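Local structure of EchA16_2 (Mycobacterium avium subsp. paratuberculosis, 3QYR) at residues D54-T59 and K92-A97; G42-A47 and P85-L90; A118-R123 and T174-H179; Q145-G150 and L168-V173. The protein probably catalyses the reversible hydration of 2-enoyl-CoA thioesters to 3-hydroxyacyl-CoA, as a hexameric member of the crotonase (enoyl-CoA hydratase/isomerase) family. All blocks are in the same frame, centred on the assembly; numbering follows the deposited sequence.

Interaction 1 (D54-T59 and K92-A97); sequences DVVIIT and KPVIGA
Val56 and Ile58 each spend both backbone polar atoms on Pro93-Ala97, which runs parallel to Val55-Thr59 in the central sheet of the crotonase fold. Val56 N donates to Pro93 O at 3.1 Å and Val56 O accepts Ile95 N at 2.9 Å; Ile58 N reaches Ile95 O at 2.9 Å and Ile58 O takes Ala97 N at 2.8 Å. The backbones of Val55 and Ile57 pair on their other side with Arg17, Arg19 and Leu21, on and just before strand 18-23, while Val94 N is met by the carboxylate of Asp114. Thr59 closes the series with its side chain: OG1, swung anti to the backbone N (chi1 -167°), donates to Ala97 O at 2.8 Å. Asp54 forms salt bridges with Arg17 and Arg202, and Lys92 sends NZ to the carbonyls of Ala47 and Val53. On the face of Val56, Val94 and Ile58, against Trp87, Ile58 CG2 lies 3.9 Å from Val94 CG1; Val55 CG2 sits 3.6 Å from Pro93 CG, near helices 182-195 and 198-234. Every touching residue is buried, yet neighbouring strands or, at Val94, a carboxylate satisfy the named main-chain atoms, and the charged ends are likewise paired.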
loop_
_atom_site.group_PDB
_atom_site.type_symbol
_atom_site.label_atom_id
_atom_site.label_comp_id
_atom_site.label_asym_id
_atom_site.label_seq_id
_atom_site.Cartn_x
_atom_site.Cartn_y
_atom_site.Cartn_z
ATOM N N ASP A 54 28.321 0.917 18.558
ATOM C CA ASP A 54 27.309 1.870 18.094
ATOM C C ASP A 54 27.117 1.800 16.595
ATOM O O ASP A 54 26.054 2.168 16.091
ATOM C CB ASP A 54 27.712 3.320 18.415
ATOM C CG ASP A 54 27.570 3.690 19.887
ATOM O OD1 ASP A 54 26.755 3.068 20.605
ATOM O OD2 ASP A 54 28.292 4.625 20.322
ATOM N N VAL A 55 28.170 1.415 15.877
ATOM C CA VAL A 55 28.173 1.426 14.411
ATOM C C VAL A 55 28.931 0.209 13.895
ATOM O O VAL A 55 29.914 -0.214 14.523
ATOM C CB VAL A 55 28.814 2.703 13.882
ATOM C CG1 VAL A 55 29.223 2.548 12.369
ATOM C CG2 VAL A 55 27.848 3.872 14.074
ATOM N N VAL A 56 28.436 -0.375 12.798
ATOM C CA VAL A 56 29.065 -1.535 12.166
ATOM C C VAL A 56 29.539 -1.150 10.762
ATOM O O VAL A 56 28.851 -0.414 10.056
ATOM C CB VAL A 56 28.088 -2.738 12.059
ATOM C CG1 VAL A 56 28.691 -3.841 11.177
ATOM C CG2 VAL A 56 27.737 -3.278 13.444
ATOM N N ILE A 57 30.723 -1.622 10.374
ATOM C CA ILE A 57 31.236 -1.417 9.027
ATOM C C ILE A 57 31.460 -2.799 8.444
ATOM O O ILE A 57 32.108 -3.600 9.088
ATOM C CB ILE A 57 32.613 -0.678 9.011
ATOM C CG1 ILE A 57 32.468 0.787 9.431
ATOM C CG2 ILE A 57 33.274 -0.777 7.623
ATOM C CD1 ILE A 57 33.808 1.543 9.569
ATOM N N ILE A 58 30.958 -3.083 7.240
ATOM C CA ILE A 58 31.276 -4.348 6.598
ATOM C C ILE A 58 32.112 -4.068 5.374
ATOM O O ILE A 58 31.941 -3.041 4.730
ATOM C CB ILE A 58 30.030 -5.228 6.272
ATOM C CG1 ILE A 58 29.238 -4.732 5.056
ATOM C CG2 ILE A 58 29.137 -5.397 7.532
ATOM C CD1 ILE A 58 28.031 -5.694 4.700
ATOM N N THR A 59 33.071 -4.953 5.107
ATOM C CA THR A 59 33.994 -4.796 3.989
ATOM C C THR A 59 34.552 -6.164 3.676
ATOM O O THR A 59 34.223 -7.141 4.378
ATOM C CB THR A 59 35.161 -3.809 4.317
ATOM O OG1 THR A 59 35.856 -3.459 3.108
ATOM C CG2 THR A 59 36.129 -4.408 5.312
ATOM N N LYS A 92 21.301 -0.323 14.735
ATOM C CA LYS A 92 22.565 0.385 14.571
ATOM C C LYS A 92 22.934 0.427 13.085
ATOM O O LYS A 92 22.698 -0.528 12.356
ATOM C CB LYS A 92 23.664 -0.308 15.379
ATOM C CG LYS A 92 23.355 -0.397 16.877
ATOM C CD LYS A 92 24.331 -1.289 17.634
ATOM C CE LYS A 92 23.924 -1.484 19.106
ATOM N NZ LYS A 92 24.760 -2.496 19.846
ATOM N N PRO A 93 23.483 1.551 12.615
ATOM C CA PRO A 93 23.759 1.695 11.217
ATOM C C PRO A 93 24.891 0.772 10.775
ATOM O O PRO A 93 25.772 0.477 11.570
ATOM C CB PRO A 93 24.180 3.151 11.090
ATOM C CG PRO A 93 24.636 3.511 12.379
ATOM C CD PRO A 93 23.884 2.734 13.365
ATOM N N VAL A 94 24.805 0.292 9.528
ATOM C CA VAL A 94 25.782 -0.578 8.926
ATOM C C VAL A 94 26.228 0.128 7.652
ATOM O O VAL A 94 25.408 0.438 6.771
ATOM C CB VAL A 94 25.187 -1.944 8.603
ATOM C CG1 VAL A 94 26.238 -2.847 7.916
ATOM C CG2 VAL A 94 24.644 -2.604 9.886
ATOM N N ILE A 95 27.529 0.429 7.602
ATOM C CA ILE A 95 28.149 1.116 6.489
ATOM C C ILE A 95 28.856 0.062 5.705
ATOM O O ILE A 95 29.647 -0.677 6.273
ATOM C CB ILE A 95 29.200 2.080 6.990
ATOM C CG1 ILE A 95 28.560 3.165 7.855
ATOM C CG2 ILE A 95 30.008 2.661 5.805
ATOM C CD1 ILE A 95 29.566 3.906 8.738
ATOM N N GLY A 96 28.589 -0.021 4.412
ATOM C CA GLY A 96 29.321 -0.944 3.534
ATOM C C GLY A 96 30.519 -0.247 2.891
ATOM O O GLY A 96 30.338 0.731 2.183
ATOM N N ALA A 97 31.733 -0.724 3.170
ATOM C CA ALA A 97 32.932 -0.221 2.496
ATOM C C ALA A 97 33.284 -1.162 1.349
ATOM O O ALA A 97 33.885 -2.203 1.556
ATOM C CB ALA A 97 34.089 -0.120 3.461
#

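Interaction 2 (G42-A47 and P85-L90); sequences GALADA and PRWPAL
Leu44, on helix 34-49 of the crotonase fold, drives its side chain into the loop 85-90 that leads to strand 94-98, and this one leucine carries most of the contact. Its CD1 methyl sits almost exactly above the six-membered ring of Trp87, 3.5 Å from the ring centroid and 2° off the normal, a CH-pi contact in which all six ring carbons are nearly equidistant from the methyl. The indole comes under the methyl because Trp87 CG stands anti to the backbone N (chi1 -171°), which brings the ring nearer the helix than its CB. Leu44 CB meets Pro88 CG at 3.9 Å, and its other methyl, CD2, faces Leu90 CD1 at 4.2 Å. Beneath this group lie Leu21 and Val56 of the sheet, and Trp87 also stacks on Tyr112. The outer side is looser: Ala45 has little more than its backbone N near the proline ring, Asp46 is turned away on the exposed side of the helix, and Arg86 extends past the segment to a salt bridge with Asp38. The two segments are thus held together by apolar contact, and the helix backbone is touched too, with Leu90 CD2 resting 3.7 Å from Leu44 O.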
loop_
_atom_site.group_PDB
_atom_site.type_symbol
_atom_site.label_atom_id
_atom_site.label_comp_id
_atom_site.label_asym_id
_atom_site.label_seq_id
_atom_site.Cartn_x
_atom_site.Cartn_y
_atom_site.Cartn_z
ATOM N N GLY A 42 25.606 -14.225 12.004
ATOM C CA GLY A 42 25.729 -14.340 13.461
ATOM C C GLY A 42 26.374 -13.085 14.037
ATOM O O GLY A 42 25.894 -12.536 15.031
ATOM N N ALA A 43 27.438 -12.611 13.381
ATOM C CA ALA A 43 28.143 -11.396 13.814
ATOM C C ALA A 43 27.275 -10.133 13.744
ATOM O O ALA A 43 27.404 -9.248 14.580
ATOM C CB ALA A 43 29.422 -11.206 13.017
ATOM N N LEU A 44 26.407 -10.024 12.752
ATOM C CA LEU A 44 25.515 -8.864 12.712
ATOM C C LEU A 44 24.552 -8.941 13.922
ATOM O O LEU A 44 24.296 -7.954 14.611
ATOM C CB LEU A 44 24.766 -8.773 11.381
ATOM C CG LEU A 44 25.535 -8.306 10.118
ATOM C CD1 LEU A 44 24.585 -8.381 8.918
ATOM C CD2 LEU A 44 26.103 -6.903 10.212
ATOM N N ALA A 45 24.074 -10.141 14.208
ATOM C CA ALA A 45 23.140 -10.315 15.286
ATOM C C ALA A 45 23.781 -9.860 16.571
ATOM O O ALA A 45 23.209 -9.016 17.249
ATOM C CB ALA A 45 22.659 -11.766 15.389
ATOM N N ASP A 46 24.956 -10.401 16.890
ATOM C CA ASP A 46 25.680 -10.053 18.111
ATOM C C ASP A 46 25.898 -8.537 18.271
ATOM O O ASP A 46 25.713 -7.999 19.356
ATOM C CB ASP A 46 27.047 -10.787 18.154
ATOM C CG ASP A 46 26.895 -12.314 18.218
ATOM O OD1 ASP A 46 25.776 -12.771 18.532
ATOM O OD2 ASP A 46 27.875 -13.065 17.952
ATOM N N ALA A 47 26.288 -7.866 17.184
ATOM C CA ALA A 47 26.575 -6.441 17.217
ATOM C C ALA A 47 25.384 -5.624 17.728
ATOM O O ALA A 47 25.541 -4.647 18.480
ATOM C CB ALA A 47 27.007 -5.962 15.870
ATOM N N PRO A 85 16.340 -15.488 3.474
ATOM C CA PRO A 85 16.948 -14.266 3.960
ATOM C C PRO A 85 17.325 -14.352 5.418
ATOM O O PRO A 85 16.545 -14.841 6.193
ATOM C CB PRO A 85 15.836 -13.215 3.788
ATOM C CG PRO A 85 14.587 -14.000 3.778
ATOM C CD PRO A 85 14.952 -15.253 3.046
ATOM N N ARG A 86 18.496 -13.825 5.764
ATOM C CA ARG A 86 19.034 -13.883 7.127
ATOM C C ARG A 86 19.598 -12.557 7.654
ATOM O O ARG A 86 20.169 -12.534 8.751
ATOM C CB ARG A 86 20.143 -14.934 7.191
ATOM C CG ARG A 86 19.655 -16.320 6.834
ATOM C CD ARG A 86 20.807 -17.279 6.736
ATOM N NE ARG A 86 21.390 -17.547 8.053
ATOM C CZ ARG A 86 22.448 -18.321 8.266
ATOM N NH1 ARG A 86 22.872 -18.502 9.517
ATOM N NH2 ARG A 86 23.072 -18.918 7.245
ATOM N N TRP A 87 19.479 -11.470 6.887
ATOM C CA TRP A 87 19.937 -10.182 7.384
ATOM C C TRP A 87 18.974 -9.796 8.497
ATOM O O TRP A 87 17.789 -9.633 8.241
ATOM C CB TRP A 87 19.935 -9.117 6.303
ATOM C CG TRP A 87 20.609 -7.869 6.745
ATOM C CD1 TRP A 87 20.111 -6.939 7.582
ATOM C CD2 TRP A 87 21.928 -7.437 6.400
ATOM N NE1 TRP A 87 21.013 -5.932 7.754
ATOM C CE2 TRP A 87 22.145 -6.218 7.049
ATOM C CE3 TRP A 87 22.935 -7.956 5.582
ATOM C CZ2 TRP A 87 23.315 -5.499 6.915
ATOM C CZ3 TRP A 87 24.122 -7.231 5.442
ATOM C CH2 TRP A 87 24.293 -6.014 6.108
ATOM N N PRO A 88 19.479 -9.715 9.738
ATOM C CA PRO A 88 18.704 -9.460 10.918
ATOM C C PRO A 88 18.234 -8.022 11.099
ATOM O O PRO A 88 18.762 -7.096 10.467
ATOM C CB PRO A 88 19.667 -9.806 12.027
ATOM C CG PRO A 88 20.984 -9.582 11.472
ATOM C CD PRO A 88 20.892 -9.957 10.078
ATOM N N ALA A 89 17.219 -7.870 11.954
ATOM C CA ALA A 89 16.702 -6.584 12.361
ATOM C C ALA A 89 17.739 -5.908 13.225
ATOM O O ALA A 89 17.999 -6.349 14.340
ATOM C CB ALA A 89 15.408 -6.755 13.146
ATOM N N LEU A 90 18.313 -4.830 12.699
ATOM C CA LEU A 90 19.251 -3.997 13.432
ATOM C C LEU A 90 18.726 -2.575 13.612
ATOM O O LEU A 90 18.010 -2.062 12.738
ATOM C CB LEU A 90 20.569 -3.920 12.670
ATOM C CG LEU A 90 21.229 -5.275 12.462
ATOM C CD1 LEU A 90 22.645 -5.156 11.824
ATOM C CD2 LEU A 90 21.292 -6.002 13.787
#

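Interaction 3 (A118-R123 and T174-H179); sequences ASENAR and TEVVPH
The His179 imidazole is met at its edge, in the ring plane, by Ser119 OG, which lies 2.9 Å from His179 ND1 in a hydrogen bond whose donor may be either group. Asn121 CB approaches the same ring obliquely, its amide plane turned 60° from the imidazole. This pairing sits where strand 115-119 of the crotonase-fold sheet runs parallel to the short outermost strand 176-177. Ser119 OG is placed at the ring because it stands anti to the backbone N (chi1 172°), and His179 NE2 is bonded to Asp62, so both ring nitrogens have partners and the ring's rotation is probably fixed. Behind the ring the backbones pair: Ala118 N donates to Glu175 O at 2.8 Å and Ala118 O accepts Val177 N at 2.9 Å. A more bent bond takes Glu120 N to Val177 O just as the chain enters the type I turn Ser119-Ala122. Ala118 CB and Val176 CG2 pack 4.0 Å apart on the face covered by helix 164-170. Glu175 points its carboxylate to Arg154 of the second subunit, tying this edge of the sheet to the oligomer. On the solvent side the extended Glu120 chain lays CG 3.8 Å from Val176 CG1, and a water bridges its carboxylate to the backbone, giving a hydrogen to Glu120 OE1 at 2.6 Å and accepting one from His179 N at 3.0 Å.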
loop_
_atom_site.group_PDB
_atom_site.type_symbol
_atom_site.label_atom_id
_atom_site.label_comp_id
_atom_site.label_asym_id
_atom_site.label_seq_id
_atom_site.Cartn_x
_atom_site.Cartn_y
_atom_site.Cartn_z
ATOM N N ALA A 118 32.440 3.540 -1.670
ATOM C CA ALA A 118 33.160 2.705 -2.620
ATOM C C ALA A 118 34.596 3.123 -2.852
ATOM O O ALA A 118 34.917 4.318 -2.910
ATOM C CB ALA A 118 32.444 2.705 -3.930
ATOM N N SER A 119 35.452 2.119 -3.006
ATOM C CA SER A 119 36.731 2.297 -3.658
ATOM C C SER A 119 36.526 2.454 -5.154
ATOM O O SER A 119 35.585 1.934 -5.733
ATOM C CB SER A 119 37.625 1.092 -3.406
ATOM O OG SER A 119 38.815 1.194 -4.198
ATOM N N GLU A 120 37.438 3.150 -5.802
ATOM C CA GLU A 120 37.420 3.282 -7.281
ATOM C C GLU A 120 37.494 1.899 -7.878
ATOM O O GLU A 120 37.117 1.684 -9.009
ATOM C CB GLU A 120 38.609 4.121 -7.752
ATOM C CG GLU A 120 38.573 5.554 -7.258
ATOM C CD GLU A 120 39.786 6.386 -7.672
ATOM O OE1 GLU A 120 40.900 5.844 -7.800
ATOM O OE2 GLU A 120 39.629 7.599 -7.850
ATOM N N ASN A 121 38.026 0.967 -7.099
ATOM C CA ASN A 121 37.996 -0.462 -7.415
ATOM C C ASN A 121 36.653 -1.199 -7.378
ATOM O O ASN A 121 36.549 -2.288 -7.942
ATOM C CB ASN A 121 38.889 -1.220 -6.454
ATOM C CG ASN A 121 40.070 -1.740 -7.127
ATOM O OD1 ASN A 121 40.034 -2.851 -7.717
ATOM N ND2 ASN A 121 41.154 -0.910 -7.133
ATOM N N ALA A 122 35.668 -0.644 -6.686
ATOM C CA ALA A 122 34.363 -1.297 -6.575
ATOM C C ALA A 122 33.743 -1.439 -7.934
ATOM O O ALA A 122 33.983 -0.634 -8.840
ATOM C CB ALA A 122 33.450 -0.511 -5.674
ATOM N N ARG A 123 32.994 -2.513 -8.080
ATOM C CA ARG A 123 32.087 -2.658 -9.206
ATOM C C ARG A 123 30.998 -3.631 -8.792
ATOM O O ARG A 123 31.128 -4.335 -7.765
ATOM C CB ARG A 123 32.786 -3.030 -10.525
ATOM C CG ARG A 123 33.671 -4.182 -10.453
ATOM C CD ARG A 123 34.530 -4.345 -11.705
ATOM N NE ARG A 123 35.460 -5.454 -11.478
ATOM C CZ ARG A 123 36.037 -6.195 -12.428
ATOM N NH1 ARG A 123 35.819 -5.952 -13.722
ATOM N NH2 ARG A 123 36.846 -7.194 -12.078
ATOM N N THR A 174 27.369 6.517 -1.769
ATOM C CA THR A 174 27.350 7.923 -1.378
ATOM C C THR A 174 28.626 8.621 -1.729
ATOM O O THR A 174 28.675 9.848 -1.737
ATOM C CB THR A 174 27.149 8.079 0.123
ATOM O OG1 THR A 174 28.222 7.420 0.809
ATOM C CG2 THR A 174 25.814 7.458 0.563
ATOM N N GLU A 175 29.678 7.849 -1.996
ATOM C CA GLU A 175 31.009 8.404 -2.151
ATOM C C GLU A 175 31.942 7.383 -2.796
ATOM O O GLU A 175 31.918 6.210 -2.438
ATOM C CB GLU A 175 31.553 8.778 -0.764
ATOM C CG GLU A 175 32.843 9.620 -0.770
ATOM C CD GLU A 175 33.361 9.992 0.644
ATOM O OE1 GLU A 175 32.883 9.403 1.634
ATOM O OE2 GLU A 175 34.237 10.894 0.749
ATOM N N VAL A 176 32.775 7.837 -3.727
ATOM C CA VAL A 176 33.860 7.019 -4.285
ATOM C C VAL A 176 35.200 7.662 -3.901
ATOM O O VAL A 176 35.367 8.865 -4.061
ATOM C CB VAL A 176 33.717 6.875 -5.801
ATOM C CG1 VAL A 176 34.931 6.169 -6.423
ATOM C CG2 VAL A 176 32.432 6.100 -6.115
ATOM N N VAL A 177 36.119 6.868 -3.337
ATOM C CA VAL A 177 37.446 7.381 -2.935
ATOM C C VAL A 177 38.575 6.513 -3.493
ATOM O O VAL A 177 38.333 5.417 -4.007
ATOM C CB VAL A 177 37.612 7.442 -1.403
ATOM C CG1 VAL A 177 36.717 8.534 -0.811
ATOM C CG2 VAL A 177 37.364 6.069 -0.792
ATOM N N PRO A 178 39.808 6.998 -3.417
ATOM C CA PRO A 178 40.883 6.159 -3.892
ATOM C C PRO A 178 41.043 4.963 -2.976
ATOM O O PRO A 178 40.832 5.066 -1.773
ATOM C CB PRO A 178 42.102 7.082 -3.814
ATOM C CG PRO A 178 41.532 8.475 -4.041
ATOM C CD PRO A 178 40.238 8.398 -3.228
ATOM N N HIS A 179 41.424 3.840 -3.564
ATOM C CA HIS A 179 41.435 2.570 -2.866
ATOM C C HIS A 179 42.021 2.632 -1.472
ATOM O O HIS A 179 41.428 2.092 -0.550
ATOM C CB HIS A 179 42.146 1.473 -3.688
ATOM C CG HIS A 179 41.995 0.105 -3.088
ATOM N ND1 HIS A 179 40.770 -0.526 -2.982
ATOM C CD2 HIS A 179 42.894 -0.715 -2.486
ATOM C CE1 HIS A 179 40.928 -1.697 -2.380
ATOM N NE2 HIS A 179 42.205 -1.832 -2.061
HETATM O O HOH W 1 41.982 3.894 -6.557
#

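Interaction 4 (Q145-G150 and L168-V173); sequences QKVGIG and LRAGLV
Val147, Leu172 and Lys146 bury the most surface where the end of helix 139-147 meets the chain leaving helix 164-170. The Val147 and Leu172 side chains run alongside each other in the same direction, with Val147 CG1 wedged 3.5 Å from Leu172 CB and 3.6 Å from Leu172 CD2. That methyl stands anti to its own carbonyl carbon (chi1 -74°) and also reaches Ala170 CB at 4.1 Å, so one branch of the valine touches both residues flanking Gly171. Lys146 contributes the base of its chain: CB rests 3.9 Å from Leu172 CD1, while the extended remainder leads away and NZ bonds to the carbonyl of Leu111. Lys146 O lies over the turn, close to Gly171 C and, at 3.3 Å, to Leu172 N, but the angle is too poor for a hydrogen bond. The turn itself is a Schellman motif with Gly171 at positive phi, and Gly148, also at positive phi, separates helices 139-147 and 149-158. The contact therefore joins two helix ends through apolar side chains. Around it, Ala152 and Leu151 of helix 149-158 touch Val147 and Ala170 respectively, Phe124 of strand 123-125 lies against Leu172, and Ile149 of the second subunit packs on Lys146.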
loop_
_atom_site.group_PDB
_atom_site.type_symbol
_atom_site.label_atom_id
_atom_site.label_comp_id
_atom_site.label_asym_id
_atom_site.label_seq_id
_atom_site.Cartn_x
_atom_site.Cartn_y
_atom_site.Cartn_z
ATOM N N GLN A 145 15.352 0.115 -6.381
ATOM C CA GLN A 145 15.192 1.136 -5.344
ATOM C C GLN A 145 16.411 2.019 -5.274
ATOM O O GLN A 145 16.295 3.227 -5.159
ATOM C CB GLN A 145 14.998 0.464 -3.983
ATOM C CG GLN A 145 14.517 1.362 -2.895
ATOM C CD GLN A 145 14.237 0.591 -1.593
ATOM O OE1 GLN A 145 15.024 -0.291 -1.172
ATOM N NE2 GLN A 145 13.139 0.935 -0.949
ATOM N N LYS A 146 17.594 1.418 -5.335
ATOM C CA LYS A 146 18.834 2.187 -5.074
ATOM C C LYS A 146 19.680 2.563 -6.302
ATOM O O LYS A 146 20.545 3.426 -6.155
ATOM C CB LYS A 146 19.692 1.462 -4.041
ATOM C CG LYS A 146 18.938 1.210 -2.758
ATOM C CD LYS A 146 19.828 0.704 -1.618
ATOM C CE LYS A 146 18.973 0.387 -0.367
ATOM N NZ LYS A 146 19.726 0.280 0.923
ATOM N N VAL A 147 19.462 1.933 -7.474
ATOM C CA VAL A 147 20.067 2.432 -8.744
ATOM C C VAL A 147 19.121 2.910 -9.817
ATOM O O VAL A 147 19.603 3.320 -10.861
ATOM C CB VAL A 147 21.021 1.417 -9.491
ATOM C CG1 VAL A 147 22.309 1.295 -8.783
ATOM C CG2 VAL A 147 20.356 0.068 -9.731
ATOM N N GLY A 148 17.816 2.850 -9.596
ATOM C CA GLY A 148 16.838 3.198 -10.637
ATOM C C GLY A 148 16.345 1.972 -11.399
ATOM O O GLY A 148 17.066 1.000 -11.515
ATOM N N ILE A 149 15.136 2.028 -11.944
ATOM C CA ILE A 149 14.512 0.850 -12.590
ATOM C C ILE A 149 15.286 0.371 -13.828
ATOM O O ILE A 149 15.593 -0.802 -13.942
ATOM C CB ILE A 149 12.987 1.062 -12.973
ATOM C CG1 ILE A 149 12.095 1.189 -11.717
ATOM C CG2 ILE A 149 12.499 -0.117 -13.766
ATOM C CD1 ILE A 149 10.748 1.977 -11.891
ATOM N N GLY A 150 15.597 1.273 -14.744
ATOM C CA GLY A 150 16.185 0.878 -16.027
ATOM C C GLY A 150 17.590 0.306 -15.889
ATOM O O GLY A 150 17.939 -0.695 -16.524
ATOM N N LEU A 168 28.001 5.837 -8.299
ATOM C CA LEU A 168 27.873 7.173 -7.697
ATOM C C LEU A 168 26.870 8.020 -8.478
ATOM O O LEU A 168 26.030 8.696 -7.902
ATOM C CB LEU A 168 29.227 7.878 -7.653
ATOM C CG LEU A 168 29.237 9.246 -6.964
ATOM C CD1 LEU A 168 28.988 9.080 -5.414
ATOM C CD2 LEU A 168 30.545 10.021 -7.311
ATOM N N ARG A 169 26.951 7.976 -9.802
ATOM C CA ARG A 169 26.042 8.761 -10.613
ATOM C C ARG A 169 24.580 8.352 -10.361
ATOM O O ARG A 169 23.701 9.201 -10.190
ATOM C CB ARG A 169 26.405 8.615 -12.072
ATOM C CG ARG A 169 25.662 9.581 -12.970
ATOM C CD ARG A 169 25.723 9.154 -14.426
ATOM N NE ARG A 169 25.133 7.830 -14.624
ATOM C CZ ARG A 169 25.620 6.883 -15.432
ATOM N NH1 ARG A 169 26.753 7.082 -16.125
ATOM N NH2 ARG A 169 24.975 5.707 -15.526
ATOM N N ALA A 170 24.363 7.045 -10.293
ATOM C CA ALA A 170 23.071 6.425 -10.015
ATOM C C ALA A 170 22.562 6.524 -8.561
ATOM O O ALA A 170 21.397 6.274 -8.312
ATOM C CB ALA A 170 23.143 4.935 -10.420
ATOM N N GLY A 171 23.405 6.845 -7.592
ATOM C CA GLY A 171 22.939 6.911 -6.200
ATOM C C GLY A 171 23.060 5.624 -5.405
ATOM O O GLY A 171 22.641 5.568 -4.259
ATOM N N LEU A 172 23.652 4.587 -5.993
ATOM C CA LEU A 172 23.918 3.338 -5.265
ATOM C C LEU A 172 24.950 3.468 -4.135
ATOM O O LEU A 172 24.870 2.733 -3.160
ATOM C CB LEU A 172 24.425 2.273 -6.220
ATOM C CG LEU A 172 24.663 0.906 -5.613
ATOM C CD1 LEU A 172 23.429 0.476 -4.843
ATOM C CD2 LEU A 172 24.968 -0.049 -6.740
ATOM N N VAL A 173 25.943 4.341 -4.295
ATOM C CA VAL A 173 26.876 4.639 -3.217
ATOM C C VAL A 173 26.902 6.125 -2.949
ATOM O O VAL A 173 26.543 6.910 -3.809
ATOM C CB VAL A 173 28.348 4.115 -3.506
ATOM C CG1 VAL A 173 28.358 2.616 -3.696
ATOM C CG2 VAL A 173 29.001 4.856 -4.711
#

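Overall arrangement
From the N terminus, helix 34-49 supplies the first half of interaction 2 and strand 55-60 the first half of interaction 1. The loop 85-90 then closes interaction 2 before strand 94-98 closes interaction 1, so the two cross; they touch where Val56 packs on Ala47 and Trp87 on Ile58 and Val94, joining helix 34-49 and the loop to the sheet. Strand 115-119 next opens interaction 3. Before 174-179 returns to it, 145-150 and 168-173 make interaction 4, within that excursion, and Leu168 packs on Thr174-Val176. Interactions 1 and 3 share the central sheet without touching, whereas interactions 2 and 4 lie on opposite sides of the chain's centre. Interactions 3 and 4 both touch the second subunit.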